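Local coordinates for putative Acetyltransferase (Pyrococcus horikoshii, PDB 3DDD), which binds coenzyme A and probably works as an acyltransferase of the GNAT family, at residues Met33-Ile38 and Gly45-Val50; Leu58-Asp63 and Ile184-Ala189; Asp63-Ala68 and Met77-Phe82. One frame throughout, in Å; residues are numbered along the deposited sequence.

Contact 1: residues Met33-Ile38 and Gly45-Val50; sequences MVSIFI and GPRESV
Methyl CG1 of V34 lies over the centre of one face of the R47 guanidinium, 3.7 Å above its plane, while S35 OG sits at the edge of the same group. This pairing joins helices 30-41 and 47-60, the two helices that follow the first strand of a GNAT acetyltransferase fold, the first of which passes near the coenzyme A. The edge contact is a nearly straight hydrogen bond: R47 NH2 donates to S35 OG over 3.1 Å with an angle of 168° at the hydrogen, and the hydroxyl oxygen is close to the guanidinium plane. A salt bridge from NH2 to E31 adds a second partner, so E31 meets R47 through its carboxylate, while its carbonyl oxygen bonds the S35 hydroxyl that R47 donates to. R47 reaches across through a chain bent at chi3 (133°), and its CG lies 3.7 Å from I38 CD1, the two side chains crossing at about a right angle. Deeper in, V50 fills the angle between V34, F37 and I38. Its CB is 3.9 Å from V34 CG1, and its CG2 meets I38 CG1 at 4.2 Å. The F37 ring, also stacked with Y41, is approached obliquely by V50 CG1; this methyl stands anti to the backbone N (chi1 -166°), which brings it to 3.4 Å from F37 CD2.

Contact 2: residues Leu58-Asp63 and Ile184-Ala189; sequences LEVQPD and IRVLEA
The C-terminal end of helix 47-60 meets the first turns of helix 184-192 here, with R185 binding the carbonyl of V60, the last helical residue before Q61 leaves helical geometry. R185 CG sits between its backbone N and carbonyl carbon (chi1 78°), and the chain runs extended to NE, which carries the guanidinium across to V60. NE and NH2 grip V60 O side-on, each at 2.9 Å and each with the oxygen close to the guanidinium plane. NE arrives in the carbonyl plane on a lone pair, whereas NH2 stands 49° above that plane. The contact joins two GNAT-family regions, one helix from each, 121 residues apart at their closest ends. A lysine in place of R185 would probably lose the two-nitrogen hold on V60 O and leave F82 O, bonded to R185 NH1, without its mate. Q61 OE1 faces R185 NH2 at a poor angle and is hydrogen-bonded to F82 N instead; Q61 NE2 donates almost straight to D63 OD1 at 2.9 Å. Beside the arginine, V60 CG1 presses tightly on V186 CG2 at 3.5 Å, and V60 CG2 rests on A189 CB. E59 forms salt bridges with R192 and R193, and a water donating to E59 OE1 at 2.6 Å also donates to A189 O at 2.8 Å.

Contact 3: residues Asp63-Ala68 and Met77-Phe82; sequences DGCLLA and MGCIFF
C65, C79, L67 and M77, the last a selenomethionine in the crystal, put their side chains on one face of the antiparallel hairpin formed by strands 65-70 and 73-82, and there they make its apolar centre. C79 SG lies 3.8 Å from C65 CB; the two sulfurs are 4.0 Å apart, thiols in contact rather than a disulfide. L67 and M77, a non-hydrogen-bonded pair like C65 and C79, lie side by side pointing the same way, with L67 CD2 3.6 Å from M77 CB. The bend of M77 at chi3 (-79°) turns its CE back along the face to C65 SG. Between these pairs, L66 and G78 form the hydrogen-bonded pair: L66 N donates to G78 O at 3.0 Å, nearly in line with the carbonyl, and G78 N returns a bond to L66 O. At the end of the ladder I80 N donates to G64 O at 3.0 Å, tilted 21° from the carbonyl plane, and the same oxygen receives a CA-H contact from C79 CA at 3.2 Å. G64 comes so close to I80 O that a CB modelled on it would clash there. Strand 21-24 borders the hairpin along strand 65-70 and strand 86-94 along strand 73-82; M33 and I36 of helix 30-41 cover the cysteine and M77 face, while L66 turns to helix 103-118 on the other.

M33 of helix 30-41, a selenomethionine in the crystal, ties contact 1 to both others: its SE is 4.1 Å from L58 CD1 of contact 2, and its CE is 3.7 Å from C65 SG of contact 3. Contacts 2 and 3 share D63, where the chain passes from helix 47-60 into strand 65-70, and meet again at the F82 backbone, which Q61 and R185 both reach. Their centres are about 13 Å apart. Coenzyme A lies on the side of contacts 1 and 3, about 7 Å from the F37 side chain and about 8 Å from that of M77; contact 2 lies away from the residues that bind coenzyme A.

Contact 1: residues Met33-Ile38 and Gly45-Val50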
# COMPACT_ATOMS: atom_id res chain seq x y z
N MSE A 33 -14.00 9.08 4.35
CA MSE A 33 -13.13 7.95 4.07
C MSE A 33 -12.38 7.61 5.35
O MSE A 33 -12.27 6.43 5.73
CB MSE A 33 -12.14 8.28 2.94
CG MSE A 33 -12.82 8.49 1.60
SE MSE A 33 -11.75 9.43 0.28
CE MSE A 33 -10.21 8.27 0.17
N VAL A 34 -11.85 8.64 6.00
CA VAL A 34 -11.09 8.47 7.23
C VAL A 34 -11.92 7.82 8.33
O VAL A 34 -11.42 6.94 9.05
CB VAL A 34 -10.51 9.80 7.75
CG1 VAL A 34 -9.87 9.58 9.14
CG2 VAL A 34 -9.45 10.37 6.76
N SER A 35 -13.17 8.23 8.45
CA SER A 35 -14.10 7.65 9.44
C SER A 35 -14.40 6.17 9.17
O SER A 35 -14.39 5.34 10.08
CB SER A 35 -15.40 8.43 9.46
OG SER A 35 -15.17 9.73 9.99
N ILE A 36 -14.64 5.84 7.90
CA ILE A 36 -14.81 4.45 7.51
C ILE A 36 -13.58 3.66 7.91
O ILE A 36 -13.70 2.57 8.51
CB ILE A 36 -15.06 4.26 6.01
CG1 ILE A 36 -16.45 4.81 5.64
CG2 ILE A 36 -15.00 2.79 5.66
CD1 ILE A 36 -16.53 5.37 4.28
N PHE A 37 -12.40 4.20 7.59
CA PHE A 37 -11.16 3.45 7.77
C PHE A 37 -10.89 3.18 9.26
O PHE A 37 -10.51 2.09 9.60
CB PHE A 37 -9.96 4.15 7.13
CG PHE A 37 -8.66 3.49 7.46
CD1 PHE A 37 -8.18 2.46 6.68
CD2 PHE A 37 -7.93 3.87 8.58
CE1 PHE A 37 -6.98 1.84 6.99
CE2 PHE A 37 -6.74 3.26 8.88
CZ PHE A 37 -6.26 2.25 8.10
N ILE A 38 -11.11 4.19 10.11
CA ILE A 38 -10.85 4.12 11.54
C ILE A 38 -11.80 3.14 12.23
O ILE A 38 -11.38 2.38 13.10
CB ILE A 38 -10.96 5.55 12.17
CG1 ILE A 38 -9.72 6.38 11.80
CG2 ILE A 38 -11.11 5.48 13.67
CD1 ILE A 38 -9.85 7.84 12.26
N GLY A 45 -4.84 5.18 16.60
CA GLY A 45 -3.91 6.30 16.37
C GLY A 45 -4.57 7.63 16.08
O GLY A 45 -5.80 7.73 16.04
N PRO A 46 -3.75 8.67 15.84
CA PRO A 46 -4.31 9.98 15.55
C PRO A 46 -4.95 10.06 14.14
O PRO A 46 -4.44 9.49 13.18
CB PRO A 46 -3.10 10.92 15.68
CG PRO A 46 -1.93 10.08 15.34
CD PRO A 46 -2.28 8.67 15.76
N ARG A 47 -6.04 10.82 14.05
CA ARG A 47 -6.83 10.97 12.84
C ARG A 47 -6.04 11.51 11.63
O ARG A 47 -6.09 10.96 10.52
CB ARG A 47 -7.97 11.94 13.13
CG ARG A 47 -9.34 11.44 12.76
CD ARG A 47 -10.35 12.56 12.70
NE ARG A 47 -11.16 12.50 11.48
CZ ARG A 47 -12.13 11.63 11.26
NH1 ARG A 47 -12.43 10.70 12.16
NH2 ARG A 47 -12.81 11.67 10.11
N GLU A 48 -5.33 12.61 11.88
CA GLU A 48 -4.53 13.31 10.90
C GLU A 48 -3.60 12.37 10.15
O GLU A 48 -3.29 12.56 8.98
CB GLU A 48 -3.71 14.39 11.65
CG GLU A 48 -2.89 15.33 10.77
CD GLU A 48 -1.62 14.70 10.23
OE1 GLU A 48 -1.07 13.77 10.87
OE2 GLU A 48 -1.17 15.14 9.14
N SER A 49 -3.16 11.35 10.83
CA SER A 49 -2.32 10.34 10.22
C SER A 49 -3.01 9.75 8.98
O SER A 49 -2.42 9.66 7.90
CB SER A 49 -2.05 9.26 11.27
OG SER A 49 -0.88 8.58 10.95
N VAL A 50 -4.26 9.32 9.16
CA VAL A 50 -5.05 8.68 8.10
C VAL A 50 -5.44 9.71 7.04
O VAL A 50 -5.36 9.44 5.85
CB VAL A 50 -6.34 7.99 8.66
CG1 VAL A 50 -6.98 7.04 7.62
CG2 VAL A 50 -6.03 7.22 9.96

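Contact 2: residues Leu58-Asp63 and Ile184-Ala189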
# COMPACT_ATOMS: atom_id res chain seq x y z
N LEU A 58 -5.50 9.84 -3.14
CA LEU A 58 -6.25 10.53 -4.17
C LEU A 58 -5.38 11.34 -5.14
O LEU A 58 -5.80 11.57 -6.26
CB LEU A 58 -7.36 11.42 -3.58
CG LEU A 58 -8.53 10.72 -2.88
CD1 LEU A 58 -9.57 11.72 -2.36
CD2 LEU A 58 -9.17 9.67 -3.79
N GLU A 59 -4.21 11.81 -4.73
CA GLU A 59 -3.25 12.37 -5.69
C GLU A 59 -2.70 11.28 -6.63
O GLU A 59 -2.49 11.51 -7.81
CB GLU A 59 -2.07 13.04 -4.98
CG GLU A 59 -2.27 14.51 -4.75
CD GLU A 59 -1.07 15.18 -4.11
OE1 GLU A 59 0.09 14.68 -4.26
OE2 GLU A 59 -1.30 16.22 -3.44
N VAL A 60 -2.38 10.12 -6.07
CA VAL A 60 -1.88 9.00 -6.86
C VAL A 60 -2.96 8.52 -7.85
O VAL A 60 -2.67 8.26 -9.03
CB VAL A 60 -1.36 7.88 -5.91
CG1 VAL A 60 -0.98 6.62 -6.66
CG2 VAL A 60 -0.14 8.43 -5.10
N GLN A 61 -4.21 8.44 -7.41
CA GLN A 61 -5.28 7.96 -8.28
C GLN A 61 -6.55 8.73 -8.01
O GLN A 61 -7.39 8.31 -7.22
CB GLN A 61 -5.47 6.45 -8.12
CG GLN A 61 -6.23 5.80 -9.30
CD GLN A 61 -5.42 5.77 -10.60
OE1 GLN A 61 -4.33 5.22 -10.65
NE2 GLN A 61 -5.98 6.36 -11.65
N PRO A 62 -6.68 9.92 -8.63
CA PRO A 62 -7.83 10.79 -8.33
C PRO A 62 -9.20 10.16 -8.50
O PRO A 62 -10.13 10.50 -7.75
CB PRO A 62 -7.64 11.98 -9.27
CG PRO A 62 -6.12 12.04 -9.48
CD PRO A 62 -5.69 10.57 -9.53
N ASP A 63 -9.33 9.27 -9.47
CA ASP A 63 -10.56 8.55 -9.76
C ASP A 63 -10.48 7.11 -9.27
O ASP A 63 -11.11 6.20 -9.82
CB ASP A 63 -10.85 8.56 -11.26
CG ASP A 63 -9.68 8.02 -12.12
OD1 ASP A 63 -8.59 7.71 -11.58
OD2 ASP A 63 -9.84 7.94 -13.35
N ILE A 184 6.78 5.66 -9.76
CA ILE A 184 7.55 6.81 -9.36
C ILE A 184 6.64 7.95 -8.91
O ILE A 184 7.03 8.76 -8.06
CB ILE A 184 8.48 7.27 -10.52
CG1 ILE A 184 9.54 6.19 -10.79
CG2 ILE A 184 9.12 8.68 -10.25
CD1 ILE A 184 10.27 5.66 -9.54
N ARG A 185 5.44 8.02 -9.48
CA ARG A 185 4.49 9.07 -9.11
C ARG A 185 4.01 8.93 -7.67
O ARG A 185 3.67 9.89 -7.02
CB ARG A 185 3.32 9.15 -10.10
CG ARG A 185 2.26 8.09 -9.94
CD ARG A 185 1.06 8.45 -10.83
NE ARG A 185 -0.14 7.77 -10.40
CZ ARG A 185 -0.40 6.48 -10.65
NH1 ARG A 185 0.45 5.75 -11.34
NH2 ARG A 185 -1.51 5.92 -10.18
N VAL A 186 4.05 7.72 -7.15
CA VAL A 186 3.72 7.48 -5.76
C VAL A 186 4.85 8.00 -4.85
O VAL A 186 4.61 8.76 -3.90
CB VAL A 186 3.42 5.96 -5.55
CG1 VAL A 186 2.93 5.70 -4.15
CG2 VAL A 186 2.34 5.56 -6.55
N LEU A 187 6.08 7.59 -5.15
CA LEU A 187 7.25 8.13 -4.43
C LEU A 187 7.21 9.66 -4.41
O LEU A 187 7.34 10.26 -3.37
CB LEU A 187 8.57 7.62 -5.05
CG LEU A 187 9.04 6.26 -4.53
CD1 LEU A 187 8.13 5.13 -5.01
CD2 LEU A 187 10.47 6.03 -4.97
N GLU A 188 7.01 10.27 -5.57
CA GLU A 188 6.92 11.72 -5.68
C GLU A 188 5.85 12.38 -4.79
O GLU A 188 6.08 13.44 -4.24
CB GLU A 188 6.61 12.10 -7.14
CG GLU A 188 7.81 12.17 -8.04
CD GLU A 188 7.46 12.14 -9.55
OE1 GLU A 188 6.27 12.03 -9.91
OE2 GLU A 188 8.38 12.22 -10.37
N ALA A 189 4.67 11.76 -4.72
CA ALA A 189 3.55 12.28 -3.93
C ALA A 189 3.88 12.29 -2.45
O ALA A 189 3.61 13.26 -1.75
CB ALA A 189 2.24 11.44 -4.21
O HOH W 1 1.37 14.88 -1.97

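Contact 3: residues Asp63-Ala68 and Met77-Phe82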
# COMPACT_ATOMS: atom_id res chain seq x y z
N ASP A 63 -9.33 9.27 -9.47
CA ASP A 63 -10.56 8.55 -9.76
C ASP A 63 -10.48 7.11 -9.27
O ASP A 63 -11.11 6.20 -9.82
CB ASP A 63 -10.85 8.56 -11.26
CG ASP A 63 -9.68 8.02 -12.12
OD1 ASP A 63 -8.59 7.71 -11.58
OD2 ASP A 63 -9.84 7.94 -13.35
N GLY A 64 -9.70 6.87 -8.24
CA GLY A 64 -9.45 5.49 -7.82
C GLY A 64 -10.29 5.02 -6.67
O GLY A 64 -10.26 3.85 -6.34
N CYS A 65 -11.03 5.92 -6.03
CA CYS A 65 -11.72 5.55 -4.82
C CYS A 65 -13.24 5.49 -5.03
O CYS A 65 -13.88 6.46 -5.44
CB CYS A 65 -11.33 6.49 -3.69
SG CYS A 65 -12.20 6.12 -2.15
N LEU A 66 -13.80 4.31 -4.76
CA LEU A 66 -15.26 4.09 -4.73
C LEU A 66 -15.77 4.14 -3.30
O LEU A 66 -15.15 3.55 -2.41
CB LEU A 66 -15.63 2.77 -5.40
CG LEU A 66 -15.35 2.72 -6.91
CD1 LEU A 66 -15.95 1.48 -7.44
CD2 LEU A 66 -15.87 3.97 -7.65
N LEU A 67 -16.87 4.87 -3.08
CA LEU A 67 -17.49 5.03 -1.75
C LEU A 67 -18.92 4.54 -1.80
O LEU A 67 -19.61 4.86 -2.76
CB LEU A 67 -17.53 6.50 -1.34
CG LEU A 67 -16.26 7.23 -0.92
CD1 LEU A 67 -16.71 8.56 -0.44
CD2 LEU A 67 -15.48 6.50 0.16
N ALA A 68 -19.35 3.78 -0.78
CA ALA A 68 -20.71 3.22 -0.68
C ALA A 68 -21.47 3.94 0.44
O ALA A 68 -20.98 4.10 1.55
CB ALA A 68 -20.67 1.73 -0.39
N MSE A 77 -15.75 1.67 1.49
CA MSE A 77 -14.83 2.24 0.54
C MSE A 77 -13.84 1.24 0.04
O MSE A 77 -13.60 0.20 0.68
CB MSE A 77 -14.04 3.37 1.20
CG MSE A 77 -13.06 2.91 2.24
SE MSE A 77 -12.13 4.47 2.98
CE MSE A 77 -10.88 4.76 1.54
N GLY A 78 -13.19 1.61 -1.06
CA GLY A 78 -12.04 0.86 -1.59
C GLY A 78 -11.36 1.61 -2.70
O GLY A 78 -11.95 2.54 -3.27
N CYS A 79 -10.11 1.22 -3.01
CA CYS A 79 -9.31 1.91 -4.02
C CYS A 79 -8.56 1.02 -4.95
O CYS A 79 -8.16 -0.08 -4.59
CB CYS A 79 -8.26 2.79 -3.39
SG CYS A 79 -8.87 3.98 -2.28
N ILE A 80 -8.39 1.53 -6.16
CA ILE A 80 -7.56 0.89 -7.18
C ILE A 80 -6.49 1.92 -7.59
O ILE A 80 -6.78 3.12 -7.69
CB ILE A 80 -8.40 0.33 -8.36
CG1 ILE A 80 -7.52 -0.53 -9.26
CG2 ILE A 80 -9.13 1.42 -9.16
CD1 ILE A 80 -8.26 -1.38 -10.17
N PHE A 81 -5.25 1.46 -7.68
CA PHE A 81 -4.12 2.29 -8.09
C PHE A 81 -3.47 1.65 -9.32
O PHE A 81 -3.04 0.50 -9.26
CB PHE A 81 -3.11 2.44 -6.93
CG PHE A 81 -3.72 3.00 -5.67
CD1 PHE A 81 -3.97 4.35 -5.55
CD2 PHE A 81 -4.08 2.16 -4.62
CE1 PHE A 81 -4.57 4.86 -4.40
CE2 PHE A 81 -4.65 2.66 -3.47
CZ PHE A 81 -4.89 4.00 -3.35
N PHE A 82 -3.44 2.39 -10.42
CA PHE A 82 -2.89 1.90 -11.69
C PHE A 82 -1.44 2.23 -11.94
O PHE A 82 -1.00 3.37 -11.78
CB PHE A 82 -3.68 2.46 -12.87
CG PHE A 82 -5.03 1.87 -12.99
CD1 PHE A 82 -5.19 0.62 -13.53
CD2 PHE A 82 -6.13 2.54 -12.49
CE1 PHE A 82 -6.44 0.04 -13.59
CE2 PHE A 82 -7.37 2.00 -12.54
CZ PHE A 82 -7.54 0.75 -13.10